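Local coordinates for FBP protein (Leishmania major, PDB 5OEZ) that probably hydrolyses fructose 1,6-bisphosphate to fructose 6-phosphate and phosphate with the help of magnesium, as a class 1 fructose-1,6-bisphosphatase of gluconeogenesis, at residues Glu98-Met102 / Arg313-Arg317; Ile208-Ser213 / Gly323-Glu327; Trp228-Tyr232 / Cys331-Arg337; Gly264-Lys270 / Pro319-Ser324. All coordinates share one frame; numbering follows the deposited sequence.

Contacts 2, 3 and 4 belong to one C-terminal unit, whereas contact 1 joins the two halves of the chain, its centre 22 Å from that of contact 4. In contact 4, strand 265-268 pairs with strand 317-323; the chain then passes through Gly323 and Ser324, shared with contact 2, into helix 325-338, whose later turns form contact 3. Contacts 2 and 4 have centres 11 Å apart, contacts 3 and 4 12 Å, and Tyr232 OH lies 3.5 Å from Ile265 CG2 between the latter two. Tyr268 in contact 4 binds fructose 6-phosphate and Glu98 in contact 1 binds manganese in other crystals of this protein; neither ligand is bound here.

Contact 1 (Glu98-Met102 / Arg313-Arg317); sequences EEEQM and RLHQR
His315 points its imidazole at the backbone of 98-102, and it is easiest to follow from CB outward. CG is turned beside the backbone N (chi1 -72°), which carries the ring toward the other loop. On the way, one ring face lies over CG of its neighbour Leu314. CD2 then passes the carboxylate of Glu100, 3.5 Å from OE1, the two flat groups being only 21° apart in tilt. CE1 sits 3.4 Å from Glu99 O, and NE2 at the tip gives that same carbonyl a weak hydrogen bond of 3.2 Å, bent to 125° at the hydrogen. Glu100 OE1 is also near NE2, but the angle is too poor for a bond. Under the ring face, Leu314 divides its methyls: CD2 meets Glu100 O at 3.4 Å, while CD1 packs on Met102 CG at 4.0 Å. The Arg313-Gln316 type I turn presents both side chains. This surface contact brings a loop of the N-terminal family region, which includes Glu98, a manganese ligand in other crystals of this protein, against one of the C-terminal region. Leu314 also reaches Leu282 on helix 281-294 and Phe116 on strand 113-121, and Met102 continues onto helix 150-158.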
loop_
_atom_site.group_PDB
_atom_site.type_symbol
_atom_site.label_atom_id
_atom_site.label_comp_id
_atom_site.label_asym_id
_atom_site.label_seq_id
_atom_site.Cartn_x
_atom_site.Cartn_y
_atom_site.Cartn_z
ATOM N N GLU C 98 11.083 -3.986 -28.220
ATOM C CA GLU C 98 10.963 -5.433 -28.333
ATOM C C GLU C 98 10.392 -5.917 -29.671
ATOM O O GLU C 98 10.637 -7.067 -30.055
ATOM C CB GLU C 98 10.102 -5.992 -27.198
ATOM C CG GLU C 98 10.506 -5.521 -25.783
ATOM C CD GLU C 98 9.915 -6.362 -24.654
ATOM O OE1 GLU C 98 8.972 -7.146 -24.888
ATOM O OE2 GLU C 98 10.402 -6.232 -23.506
ATOM N N GLU C 99 9.728 -5.036 -30.419
ATOM C CA GLU C 99 9.048 -5.412 -31.657
ATOM C C GLU C 99 9.768 -4.952 -32.925
ATOM O O GLU C 99 10.418 -3.908 -32.958
ATOM C CB GLU C 99 7.650 -4.846 -31.631
ATOM C CG GLU C 99 6.928 -5.215 -30.351
ATOM C CD GLU C 99 5.446 -4.921 -30.383
ATOM O OE1 GLU C 99 4.982 -4.196 -31.285
ATOM O OE2 GLU C 99 4.745 -5.437 -29.497
ATOM N N GLU C 100 9.641 -5.745 -33.978
ATOM C CA GLU C 100 10.336 -5.436 -35.226
ATOM C C GLU C 100 9.722 -4.260 -36.005
ATOM O O GLU C 100 10.449 -3.526 -36.668
ATOM C CB GLU C 100 10.551 -6.671 -36.094
ATOM C CG GLU C 100 11.803 -6.585 -36.999
ATOM C CD GLU C 100 13.161 -6.395 -36.287
ATOM O OE1 GLU C 100 13.242 -6.313 -35.042
ATOM O OE2 GLU C 100 14.192 -6.320 -36.994
ATOM N N GLN C 101 8.405 -4.073 -35.912
ATOM C CA GLN C 101 7.724 -3.006 -36.644
ATOM C C GLN C 101 7.048 -2.029 -35.707
ATOM O O GLN C 101 6.745 -2.355 -34.571
ATOM C CB GLN C 101 6.683 -3.587 -37.594
ATOM C CG GLN C 101 7.279 -4.181 -38.857
ATOM C CD GLN C 101 6.222 -4.733 -39.790
ATOM O OE1 GLN C 101 5.021 -4.534 -39.576
ATOM N NE2 GLN C 101 6.659 -5.424 -40.837
ATOM N N MET C 102 6.789 -0.837 -36.228
ATOM C CA MET C 102 5.944 0.140 -35.565
ATOM C C MET C 102 4.467 -0.235 -35.690
ATOM O O MET C 102 4.058 -0.961 -36.609
ATOM C CB MET C 102 6.188 1.523 -36.153
ATOM C CG MET C 102 7.531 2.114 -35.765
ATOM S SD MET C 102 7.940 3.651 -36.634
ATOM C CE MET C 102 8.348 2.974 -38.238
ATOM N N ARG C 313 17.576 3.924 -39.664
ATOM C CA ARG C 313 17.065 2.592 -39.341
ATOM C C ARG C 313 16.332 2.590 -38.002
ATOM O O ARG C 313 16.793 3.184 -37.064
ATOM C CB ARG C 313 18.226 1.612 -39.306
ATOM C CG ARG C 313 18.466 0.914 -40.615
ATOM C CD ARG C 313 19.722 0.114 -40.427
ATOM N NE ARG C 313 20.822 1.002 -40.108
ATOM C CZ ARG C 313 21.806 0.763 -39.246
ATOM N NH1 ARG C 313 21.904 -0.382 -38.557
ATOM N NH2 ARG C 313 22.713 1.702 -39.071
ATOM N N LEU C 314 15.184 1.934 -37.927
ATOM C CA LEU C 314 14.415 1.873 -36.698
ATOM C C LEU C 314 15.215 1.292 -35.519
ATOM O O LEU C 314 15.116 1.798 -34.391
ATOM C CB LEU C 314 13.136 1.100 -36.981
ATOM C CG LEU C 314 12.143 0.730 -35.907
ATOM C CD1 LEU C 314 11.531 2.004 -35.341
ATOM C CD2 LEU C 314 11.078 -0.239 -36.429
ATOM N N HIS C 315 16.066 0.305 -35.801
ATOM C CA HIS C 315 16.830 -0.426 -34.785
ATOM C C HIS C 315 18.321 -0.126 -34.815
ATOM O O HIS C 315 19.126 -0.921 -34.350
ATOM C CB HIS C 315 16.564 -1.906 -34.972
ATOM C CG HIS C 315 15.195 -2.298 -34.540
ATOM N ND1 HIS C 315 14.694 -2.042 -33.279
ATOM C CD2 HIS C 315 14.206 -2.910 -35.222
ATOM C CE1 HIS C 315 13.454 -2.493 -33.206
ATOM N NE2 HIS C 315 13.136 -3.027 -34.371
ATOM N N GLN C 316 18.686 1.057 -35.290
ATOM C CA GLN C 316 20.093 1.432 -35.384
ATOM C C GLN C 316 20.672 1.691 -33.984
ATOM O O GLN C 316 19.947 1.985 -33.031
ATOM C CB GLN C 316 20.281 2.598 -36.369
ATOM C CG GLN C 316 20.625 3.963 -35.816
ATOM C CD GLN C 316 20.590 5.036 -36.906
ATOM O OE1 GLN C 316 19.664 5.082 -37.721
ATOM N NE2 GLN C 316 21.597 5.893 -36.933
ATOM N N ARG C 317 21.984 1.537 -33.876
ATOM C CA ARG C 317 22.671 1.583 -32.603
ATOM C C ARG C 317 23.829 2.544 -32.589
ATOM O O ARG C 317 24.264 3.028 -33.632
ATOM C CB ARG C 317 23.224 0.226 -32.274
ATOM C CG ARG C 317 22.176 -0.854 -32.215
ATOM C CD ARG C 317 22.786 -2.088 -31.617
ATOM N NE ARG C 317 21.783 -3.153 -31.554
ATOM C CZ ARG C 317 21.440 -3.900 -30.505
ATOM N NH1 ARG C 317 22.019 -3.733 -29.331
ATOM N NH2 ARG C 317 20.514 -4.861 -30.641
#

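Contact 2 (Ile208-Ser213 / Gly323-Glu327); sequences IPKKRS and GSRQE
Ser324 OG donates a 2.8 Å hydrogen bond to Pro209 O, and a water that accepts from Arg325 N lies 3.1 Å from the same oxygen and can donate to it, though it has other acceptors in reach. Ser324 holds the N-cap position of helix 325-338, yet its hydroxyl makes no capping bond; with OG turned beside its own backbone N (chi1 -63°), it reaches across to the 208-213 loop instead. Ile208 packs CG2 against Ser324 OG at 3.5 Å. The first turn of the helix is thus bound to that loop. Lys210 O receives the backbone N of Gln326 at 2.9 Å, so a carbonyl from elsewhere in the chain meets one of the N-H groups at the helix start. Around this bond the long side chains run alongside or across each other. Lys210 runs beside Gln326, pointing the same way, with CD 3.6 Å from Gln326 NE2, and its CB rests over one face of the Arg325 guanidinium, toward the rim. Lys211 crosses the other end of the Gln326 amide, CB being 3.7 Å from OE1. Further along, the carboxylate of Glu327 is shared: OE1 bonds to the hydroxyl of Tyr244, which would help fix its rotation. Glu327 OE2 accepts the backbone N of Arg212 at 3.1 Å, on the anti side and 24° out of the carboxylate plane.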
loop_
_atom_site.group_PDB
_atom_site.type_symbol
_atom_site.label_atom_id
_atom_site.label_comp_id
_atom_site.label_asym_id
_atom_site.label_seq_id
_atom_site.Cartn_x
_atom_site.Cartn_y
_atom_site.Cartn_z
ATOM N N ILE C 208 23.046 18.471 -13.623
ATOM C CA ILE C 208 24.210 17.564 -13.458
ATOM C C ILE C 208 25.437 18.444 -13.183
ATOM O O ILE C 208 25.701 19.381 -13.926
ATOM C CB ILE C 208 24.579 16.683 -14.717
ATOM C CG1 ILE C 208 23.416 15.904 -15.354
ATOM C CG2 ILE C 208 25.683 15.660 -14.388
ATOM C CD1 ILE C 208 23.767 15.303 -16.706
ATOM N N PRO C 209 26.188 18.153 -12.112
ATOM C CA PRO C 209 27.427 18.915 -11.872
ATOM C C PRO C 209 28.402 18.879 -13.061
ATOM O O PRO C 209 28.456 17.881 -13.759
ATOM C CB PRO C 209 28.048 18.201 -10.664
ATOM C CG PRO C 209 26.890 17.542 -9.961
ATOM C CD PRO C 209 25.905 17.182 -11.031
ATOM N N LYS C 210 29.135 19.965 -13.279
ATOM C CA LYS C 210 30.065 20.047 -14.397
ATOM C C LYS C 210 31.216 19.048 -14.273
ATOM O O LYS C 210 31.702 18.567 -15.295
ATOM C CB LYS C 210 30.585 21.478 -14.633
ATOM C CG LYS C 210 31.514 22.013 -13.557
ATOM C CD LYS C 210 31.801 23.492 -13.748
ATOM C CE LYS C 210 32.838 24.003 -12.745
ATOM N NZ LYS C 210 33.282 25.403 -13.015
ATOM N N LYS C 211 31.646 18.744 -13.049
ATOM C CA LYS C 211 32.579 17.642 -12.814
ATOM C C LYS C 211 32.253 16.849 -11.549
ATOM O O LYS C 211 31.659 17.364 -10.611
ATOM C CB LYS C 211 34.022 18.136 -12.759
ATOM C CG LYS C 211 34.364 19.047 -11.588
ATOM C CD LYS C 211 35.833 18.897 -11.205
ATOM C CE LYS C 211 36.049 17.657 -10.319
ATOM N NZ LYS C 211 37.327 16.930 -10.570
ATOM N N ARG C 212 32.628 15.576 -11.569
ATOM C CA ARG C 212 32.492 14.678 -10.435
ATOM C C ARG C 212 33.275 13.406 -10.737
ATOM O O ARG C 212 33.116 12.811 -11.811
ATOM C CB ARG C 212 31.022 14.327 -10.178
ATOM C CG ARG C 212 30.783 13.503 -8.916
ATOM C CD ARG C 212 30.885 14.337 -7.644
ATOM N NE ARG C 212 30.910 13.454 -6.472
ATOM C CZ ARG C 212 29.845 12.914 -5.868
ATOM N NH1 ARG C 212 28.608 13.167 -6.278
ATOM N NH2 ARG C 212 30.021 12.111 -4.822
ATOM N N SER C 213 34.094 12.972 -9.795
ATOM C CA SER C 213 35.021 11.855 -10.021
ATOM C C SER C 213 34.397 10.464 -9.833
ATOM O O SER C 213 34.815 9.696 -8.963
ATOM C CB SER C 213 36.229 12.004 -9.102
ATOM O OG SER C 213 36.898 13.222 -9.370
ATOM N N GLY C 323 27.366 12.378 -19.465
ATOM C CA GLY C 323 27.366 12.848 -18.088
ATOM C C GLY C 323 27.816 14.273 -17.914
ATOM O O GLY C 323 27.543 15.144 -18.760
ATOM N N SER C 324 28.499 14.493 -16.786
ATOM C CA SER C 324 29.082 15.774 -16.441
ATOM C C SER C 324 29.927 16.268 -17.606
ATOM O O SER C 324 30.697 15.504 -18.201
ATOM C CB SER C 324 29.944 15.620 -15.191
ATOM O OG SER C 324 29.167 15.229 -14.070
ATOM N N ARG C 325 29.787 17.548 -17.927
ATOM C CA ARG C 325 30.361 18.060 -19.155
ATOM C C ARG C 325 31.897 18.005 -19.195
ATOM O O ARG C 325 32.462 17.672 -20.228
ATOM C CB ARG C 325 29.788 19.441 -19.542
ATOM C CG ARG C 325 29.965 20.580 -18.562
ATOM C CD ARG C 325 29.334 21.903 -19.052
ATOM N NE ARG C 325 29.162 22.890 -17.964
ATOM C CZ ARG C 325 30.055 23.820 -17.601
ATOM N NH1 ARG C 325 31.227 23.932 -18.226
ATOM N NH2 ARG C 325 29.778 24.650 -16.589
ATOM N N GLN C 326 32.562 18.323 -18.097
ATOM C CA GLN C 326 34.018 18.236 -18.040
ATOM C C GLN C 326 34.527 16.799 -18.030
ATOM O O GLN C 326 35.603 16.545 -18.530
ATOM C CB GLN C 326 34.575 19.011 -16.853
ATOM C CG GLN C 326 34.378 20.521 -17.007
ATOM C CD GLN C 326 34.870 21.318 -15.817
ATOM O OE1 GLN C 326 35.483 20.776 -14.887
ATOM N NE2 GLN C 326 34.615 22.612 -15.846
ATOM N N GLU C 327 33.749 15.862 -17.497
ATOM C CA GLU C 327 34.141 14.448 -17.529
ATOM C C GLU C 327 34.045 13.861 -18.932
ATOM O O GLU C 327 34.930 13.125 -19.357
ATOM C CB GLU C 327 33.287 13.608 -16.564
ATOM C CG GLU C 327 33.337 14.038 -15.101
ATOM C CD GLU C 327 34.720 13.974 -14.471
ATOM O OE1 GLU C 327 35.591 13.188 -14.945
ATOM O OE2 GLU C 327 34.931 14.710 -13.477
HETATM O O HOH W 1 27.591 18.998 -16.512
#

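Contact 3 (Trp228-Tyr232 / Cys331-Arg337); sequences WFKEY and CMAFRDR
Trp228 lays one face of its indole against Arg335: CB stands 3.5 Å from the centroid of the six-membered ring, almost on its normal, and CG comes within 3.4 Å of Trp228 CE2. The indole's CG stands between the backbone N and the carbonyl carbon (chi1 73°), which helps lay it there. The opposite face is backed by CB of Phe229. At the indole edge, Cys331 SG lies in the ring plane, 4.0 Å from Trp228 CZ3. That sulfur also sits over the face of Tyr232, 4.1 Å from the ring centroid, and beside the edge of Phe229, so it touches three aromatic rings. Phe334 in turn lies beneath the Tyr232 backbone, with Tyr232 CA 3.7 Å above the middle of its ring. These side chains fill the interface between helices 227-238 and 325-338, two helices of the C-terminal region whose short segments run 139° apart in direction and approach to 8.7 Å. At the rim Arg337 NH2 makes a salt bridge of 2.6 Å to Glu231 OE1, with the carboxylate and guanidinium planes 66° apart. In the next shell, Arg335 bends its chain back so that NE and NH2 both grip Asp336 OD1, which holds the guanidinium beside its own helix while the CB and CG methylenes stay on the indole. Ile265 lies against both Tyr232 and Cys331, and Tyr321 packs under Phe229 and Met332 from the sheet.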
loop_
_atom_site.group_PDB
_atom_site.type_symbol
_atom_site.label_atom_id
_atom_site.label_comp_id
_atom_site.label_asym_id
_atom_site.label_seq_id
_atom_site.Cartn_x
_atom_site.Cartn_y
_atom_site.Cartn_z
ATOM N N TRP C 228 42.306 3.942 -27.333
ATOM C CA TRP C 228 42.136 5.245 -26.711
ATOM C C TRP C 228 41.269 5.187 -25.435
ATOM O O TRP C 228 41.536 5.902 -24.480
ATOM C CB TRP C 228 41.589 6.269 -27.690
ATOM C CG TRP C 228 40.125 6.131 -28.060
ATOM C CD1 TRP C 228 39.620 5.564 -29.187
ATOM C CD2 TRP C 228 38.992 6.617 -27.313
ATOM N NE1 TRP C 228 38.245 5.655 -29.189
ATOM C CE2 TRP C 228 37.836 6.288 -28.045
ATOM C CE3 TRP C 228 38.848 7.290 -26.094
ATOM C CZ2 TRP C 228 36.544 6.622 -27.604
ATOM C CZ3 TRP C 228 37.587 7.616 -25.660
ATOM C CH2 TRP C 228 36.446 7.282 -26.412
ATOM N N PHE C 229 40.262 4.317 -25.421
ATOM C CA PHE C 229 39.392 4.180 -24.270
ATOM C C PHE C 229 40.045 3.397 -23.127
ATOM O O PHE C 229 39.781 3.674 -21.956
ATOM C CB PHE C 229 38.041 3.561 -24.653
ATOM C CG PHE C 229 36.993 3.699 -23.575
ATOM C CD1 PHE C 229 36.265 4.882 -23.442
ATOM C CD2 PHE C 229 36.765 2.670 -22.679
ATOM C CE1 PHE C 229 35.303 5.018 -22.438
ATOM C CE2 PHE C 229 35.825 2.809 -21.668
ATOM C CZ PHE C 229 35.083 3.985 -21.554
ATOM N N LYS C 230 40.898 2.435 -23.454
ATOM C CA LYS C 230 41.716 1.787 -22.425
ATOM C C LYS C 230 42.597 2.811 -21.746
ATOM O O LYS C 230 42.737 2.808 -20.527
ATOM C CB LYS C 230 42.597 0.696 -23.017
ATOM C CG LYS C 230 41.846 -0.491 -23.581
ATOM C CD LYS C 230 42.840 -1.532 -24.074
ATOM C CE LYS C 230 42.143 -2.722 -24.692
ATOM N NZ LYS C 230 43.118 -3.555 -25.419
ATOM N N GLU C 231 43.202 3.688 -22.544
ATOM C CA GLU C 231 44.073 4.723 -21.992
ATOM C C GLU C 231 43.329 5.662 -21.062
ATOM O O GLU C 231 43.855 6.039 -20.026
ATOM C CB GLU C 231 44.768 5.504 -23.109
ATOM C CG GLU C 231 45.794 4.661 -23.851
ATOM C CD GLU C 231 46.460 5.387 -25.015
ATOM O OE1 GLU C 231 46.454 6.661 -25.059
ATOM O OE2 GLU C 231 47.048 4.666 -25.870
ATOM N N TYR C 232 42.120 6.024 -21.445
ATOM C CA TYR C 232 41.280 6.898 -20.636
ATOM C C TYR C 232 40.968 6.250 -19.294
ATOM O O TYR C 232 41.106 6.874 -18.241
ATOM C CB TYR C 232 39.987 7.243 -21.385
ATOM C CG TYR C 232 38.878 7.830 -20.523
ATOM C CD1 TYR C 232 39.037 9.055 -19.897
ATOM C CD2 TYR C 232 37.669 7.161 -20.345
ATOM C CE1 TYR C 232 38.028 9.597 -19.133
ATOM C CE2 TYR C 232 36.658 7.690 -19.563
ATOM C CZ TYR C 232 36.837 8.909 -18.961
ATOM O OH TYR C 232 35.819 9.464 -18.199
ATOM N N CYS C 331 37.207 12.504 -21.464
ATOM C CA CYS C 331 37.058 11.267 -22.224
ATOM C C CYS C 331 37.304 11.493 -23.715
ATOM O O CYS C 331 38.064 10.776 -24.342
ATOM C CB CYS C 331 35.655 10.686 -21.994
ATOM S SG CYS C 331 35.275 9.129 -22.816
ATOM N N MET C 332 36.683 12.524 -24.276
ATOM C CA MET C 332 36.867 12.842 -25.687
ATOM C C MET C 332 38.283 13.299 -26.020
ATOM O O MET C 332 38.717 13.161 -27.163
ATOM C CB MET C 332 35.834 13.882 -26.154
ATOM C CG MET C 332 34.412 13.347 -26.256
ATOM S SD MET C 332 34.217 11.843 -27.260
ATOM C CE MET C 332 34.083 10.569 -26.005
ATOM N N ALA C 333 38.995 13.855 -25.041
ATOM C CA ALA C 333 40.374 14.289 -25.254
ATOM C C ALA C 333 41.293 13.111 -25.543
ATOM O O ALA C 333 42.241 13.255 -26.306
ATOM C CB ALA C 333 40.880 15.084 -24.062
ATOM N N PHE C 334 41.037 11.969 -24.915
ATOM C CA PHE C 334 41.784 10.755 -25.240
ATOM C C PHE C 334 41.467 10.258 -26.663
ATOM O O PHE C 334 42.356 9.811 -27.370
ATOM C CB PHE C 334 41.537 9.648 -24.209
ATOM C CG PHE C 334 42.290 9.837 -22.928
ATOM C CD1 PHE C 334 41.758 10.598 -21.883
ATOM C CD2 PHE C 334 43.555 9.269 -22.766
ATOM C CE1 PHE C 334 42.465 10.781 -20.693
ATOM C CE2 PHE C 334 44.265 9.460 -21.600
ATOM C CZ PHE C 334 43.714 10.214 -20.553
ATOM N N ARG C 335 40.207 10.335 -27.071
ATOM C CA ARG C 335 39.815 9.952 -28.432
ATOM C C ARG C 335 40.449 10.896 -29.475
ATOM O O ARG C 335 41.013 10.425 -30.466
ATOM C CB ARG C 335 38.276 9.952 -28.592
ATOM C CG ARG C 335 37.766 9.236 -29.834
ATOM C CD ARG C 335 37.477 10.134 -31.048
ATOM N NE ARG C 335 36.982 11.500 -30.762
ATOM C CZ ARG C 335 35.700 11.862 -30.614
ATOM N NH1 ARG C 335 34.702 10.977 -30.686
ATOM N NH2 ARG C 335 35.410 13.138 -30.363
ATOM N N ASP C 336 40.438 12.201 -29.197
ATOM C CA ASP C 336 41.003 13.196 -30.117
ATOM C C ASP C 336 42.495 13.043 -30.338
ATOM O O ASP C 336 42.986 13.178 -31.482
ATOM C CB ASP C 336 40.680 14.636 -29.661
ATOM C CG ASP C 336 39.160 14.950 -29.683
ATOM O OD1 ASP C 336 38.357 14.120 -30.198
ATOM O OD2 ASP C 336 38.771 16.019 -29.148
ATOM N N ARG C 337 43.224 12.757 -29.267
ATOM C CA ARG C 337 44.653 12.630 -29.395
ATOM C C ARG C 337 45.043 11.380 -30.188
ATOM O O ARG C 337 46.109 11.378 -30.776
ATOM C CB ARG C 337 45.357 12.706 -28.045
ATOM C CG ARG C 337 45.289 11.470 -27.214
ATOM C CD ARG C 337 46.353 11.503 -26.133
ATOM N NE ARG C 337 46.348 10.240 -25.406
ATOM C CZ ARG C 337 47.011 10.018 -24.278
ATOM N NH1 ARG C 337 47.719 10.982 -23.701
ATOM N NH2 ARG C 337 46.919 8.838 -23.684
#

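Contact 4 (Gly264-Lys270 / Pro319-Ser324); sequences GIFCYPK and PVYFGS
Tyr321 reaches along the sheet over the neighbouring strand, CG anti to the carbonyl carbon (chi1 -45°) to bring it there, its ring edge toward Cys267 SG, which lies 3.9 Å from CD2 in a sulfur-aromatic contact. Farther out, the hydroxyl end passes Pro269, with OH 3.6 Å from Pro269 CA. On the other face, Val320 CG2 touches two aromatic side chains of the partner strand, Tyr268 at CB (4.1 Å) and, more loosely, Phe266 at CE2 (4.3 Å). Phe322, on that face too, turns its ring over CB of Val320 in its own strand. The backbones form an antiparallel pair within the mixed sheet of the C-terminal region. Phe266 and Phe322 exchange two nearly straight hydrogen bonds, Phe266 N to Phe322 O being 2.8 Å, and Tyr268 and Val320 form the next hydrogen-bonded pair, in which Val320 N comes to Tyr268 O from above the carbonyl plane. Beyond Gly323, whose CA approaches Gly264 O at 3.4 Å, Ser324 prolongs the ladder: its N donates to Gly264 O, while its OG, the hydroxyl that donates to Pro209 O, accepts Gly264 N at 2.9 Å. Helix 252-262 covers Phe266 and Phe322, whereas helices 227-238 and 325-338 lie on the Tyr321 face. The Val320 bonds probably steady the backbone of Tyr268, a fructose 6-phosphate ligand in other crystals, while its phenol end lies close to Tyr248 and Lys278, which share that role.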
loop_
_atom_site.group_PDB
_atom_site.type_symbol
_atom_site.label_atom_id
_atom_site.label_comp_id
_atom_site.label_asym_id
_atom_site.label_seq_id
_atom_site.Cartn_x
_atom_site.Cartn_y
_atom_site.Cartn_z
ATOM N N GLY C 264 29.232 12.648 -12.858
ATOM C CA GLY C 264 30.108 11.579 -13.296
ATOM C C GLY C 264 29.980 11.329 -14.780
ATOM O O GLY C 264 29.546 12.199 -15.554
ATOM N N ILE C 265 30.381 10.127 -15.176
ATOM C CA ILE C 265 30.310 9.686 -16.553
ATOM C C ILE C 265 29.765 8.274 -16.607
ATOM O O ILE C 265 30.138 7.422 -15.794
ATOM C CB ILE C 265 31.686 9.824 -17.310
ATOM C CG1 ILE C 265 31.480 9.665 -18.822
ATOM C CG2 ILE C 265 32.720 8.843 -16.799
ATOM C CD1 ILE C 265 32.666 10.097 -19.666
ATOM N N PHE C 266 28.903 8.040 -17.600
ATOM C CA PHE C 266 28.423 6.713 -17.951
ATOM C C PHE C 266 28.857 6.393 -19.383
ATOM O O PHE C 266 28.587 7.187 -20.283
ATOM C CB PHE C 266 26.889 6.668 -17.844
ATOM C CG PHE C 266 26.303 5.364 -18.260
ATOM C CD1 PHE C 266 26.424 4.245 -17.438
ATOM C CD2 PHE C 266 25.686 5.228 -19.508
ATOM C CE1 PHE C 266 25.915 3.013 -17.831
ATOM C CE2 PHE C 266 25.189 3.997 -19.917
ATOM C CZ PHE C 266 25.307 2.890 -19.076
ATOM N N CYS C 267 29.449 5.217 -19.596
ATOM C CA CYS C 267 29.969 4.819 -20.925
ATOM C C CYS C 267 29.528 3.424 -21.346
ATOM O O CYS C 267 29.570 2.486 -20.558
ATOM C CB CYS C 267 31.483 4.839 -20.938
ATOM S SG CYS C 267 32.234 6.393 -20.519
ATOM N N TYR C 268 29.044 3.329 -22.579
ATOM C CA TYR C 268 29.021 2.071 -23.319
ATOM C C TYR C 268 29.857 2.307 -24.563
ATOM O O TYR C 268 29.323 2.710 -25.602
ATOM C CB TYR C 268 27.647 1.625 -23.737
ATOM C CG TYR C 268 26.799 0.919 -22.703
ATOM C CD1 TYR C 268 27.144 -0.338 -22.207
ATOM C CD2 TYR C 268 25.600 1.482 -22.269
ATOM C CE1 TYR C 268 26.342 -0.987 -21.261
ATOM C CE2 TYR C 268 24.787 0.834 -21.346
ATOM C CZ TYR C 268 25.164 -0.396 -20.836
ATOM O OH TYR C 268 24.362 -1.028 -19.914
ATOM N N PRO C 269 31.162 2.068 -24.446
ATOM C CA PRO C 269 32.071 2.366 -25.531
ATOM C C PRO C 269 31.969 1.352 -26.630
ATOM O O PRO C 269 31.383 0.295 -26.446
ATOM C CB PRO C 269 33.444 2.238 -24.877
ATOM C CG PRO C 269 33.256 1.171 -23.866
ATOM C CD PRO C 269 31.839 1.338 -23.353
ATOM N N LYS C 270 32.533 1.696 -27.779
ATOM C CA LYS C 270 32.623 0.774 -28.891
ATOM C C LYS C 270 33.527 -0.394 -28.465
ATOM O O LYS C 270 34.532 -0.208 -27.791
ATOM C CB LYS C 270 33.206 1.501 -30.101
ATOM C CG LYS C 270 32.979 0.823 -31.443
ATOM C CD LYS C 270 33.855 1.316 -32.598
ATOM C CE LYS C 270 33.938 2.826 -32.750
ATOM N NZ LYS C 270 32.701 3.425 -33.313
ATOM N N PRO C 319 27.370 3.707 -29.710
ATOM C CA PRO C 319 27.980 3.836 -28.386
ATOM C C PRO C 319 27.585 5.152 -27.739
ATOM O O PRO C 319 27.068 6.045 -28.413
ATOM C CB PRO C 319 29.484 3.840 -28.690
ATOM C CG PRO C 319 29.574 4.459 -30.032
ATOM C CD PRO C 319 28.335 4.038 -30.784
ATOM N N VAL C 320 27.794 5.271 -26.429
ATOM C CA VAL C 320 27.425 6.490 -25.698
ATOM C C VAL C 320 28.482 6.833 -24.650
ATOM O O VAL C 320 29.030 5.945 -23.993
ATOM C CB VAL C 320 26.019 6.390 -24.991
ATOM C CG1 VAL C 320 24.907 6.094 -25.998
ATOM C CG2 VAL C 320 26.015 5.341 -23.886
ATOM N N TYR C 321 28.705 8.134 -24.494
ATOM C CA TYR C 321 29.491 8.720 -23.429
ATOM C C TYR C 321 28.663 9.890 -22.886
ATOM O O TYR C 321 28.548 10.937 -23.530
ATOM C CB TYR C 321 30.850 9.179 -23.975
ATOM C CG TYR C 321 31.496 8.150 -24.871
ATOM C CD1 TYR C 321 31.256 8.165 -26.239
ATOM C CD2 TYR C 321 32.295 7.131 -24.356
ATOM C CE1 TYR C 321 31.809 7.216 -27.067
ATOM C CE2 TYR C 321 32.856 6.173 -25.183
ATOM C CZ TYR C 321 32.626 6.229 -26.539
ATOM O OH TYR C 321 33.156 5.292 -27.396
ATOM N N PHE C 322 28.070 9.684 -21.713
ATOM C CA PHE C 322 27.095 10.608 -21.107
ATOM C C PHE C 322 27.571 11.098 -19.748
ATOM O O PHE C 322 28.031 10.307 -18.938
ATOM C CB PHE C 322 25.759 9.893 -20.813
ATOM C CG PHE C 322 24.901 9.585 -22.017
ATOM C CD1 PHE C 322 25.213 10.003 -23.302
ATOM C CD2 PHE C 322 23.732 8.878 -21.836
ATOM C CE1 PHE C 322 24.380 9.693 -24.369
ATOM C CE2 PHE C 322 22.884 8.582 -22.893
ATOM C CZ PHE C 322 23.205 8.988 -24.163
ATOM N N GLY C 323 27.366 12.378 -19.465
ATOM C CA GLY C 323 27.366 12.848 -18.088
ATOM C C GLY C 323 27.816 14.273 -17.914
ATOM O O GLY C 323 27.543 15.144 -18.760
ATOM N N SER C 324 28.499 14.493 -16.786
ATOM C CA SER C 324 29.082 15.774 -16.441
ATOM C C SER C 324 29.927 16.268 -17.606
ATOM O O SER C 324 30.697 15.504 -18.201
ATOM C CB SER C 324 29.944 15.620 -15.191
ATOM O OG SER C 324 29.167 15.229 -14.070
#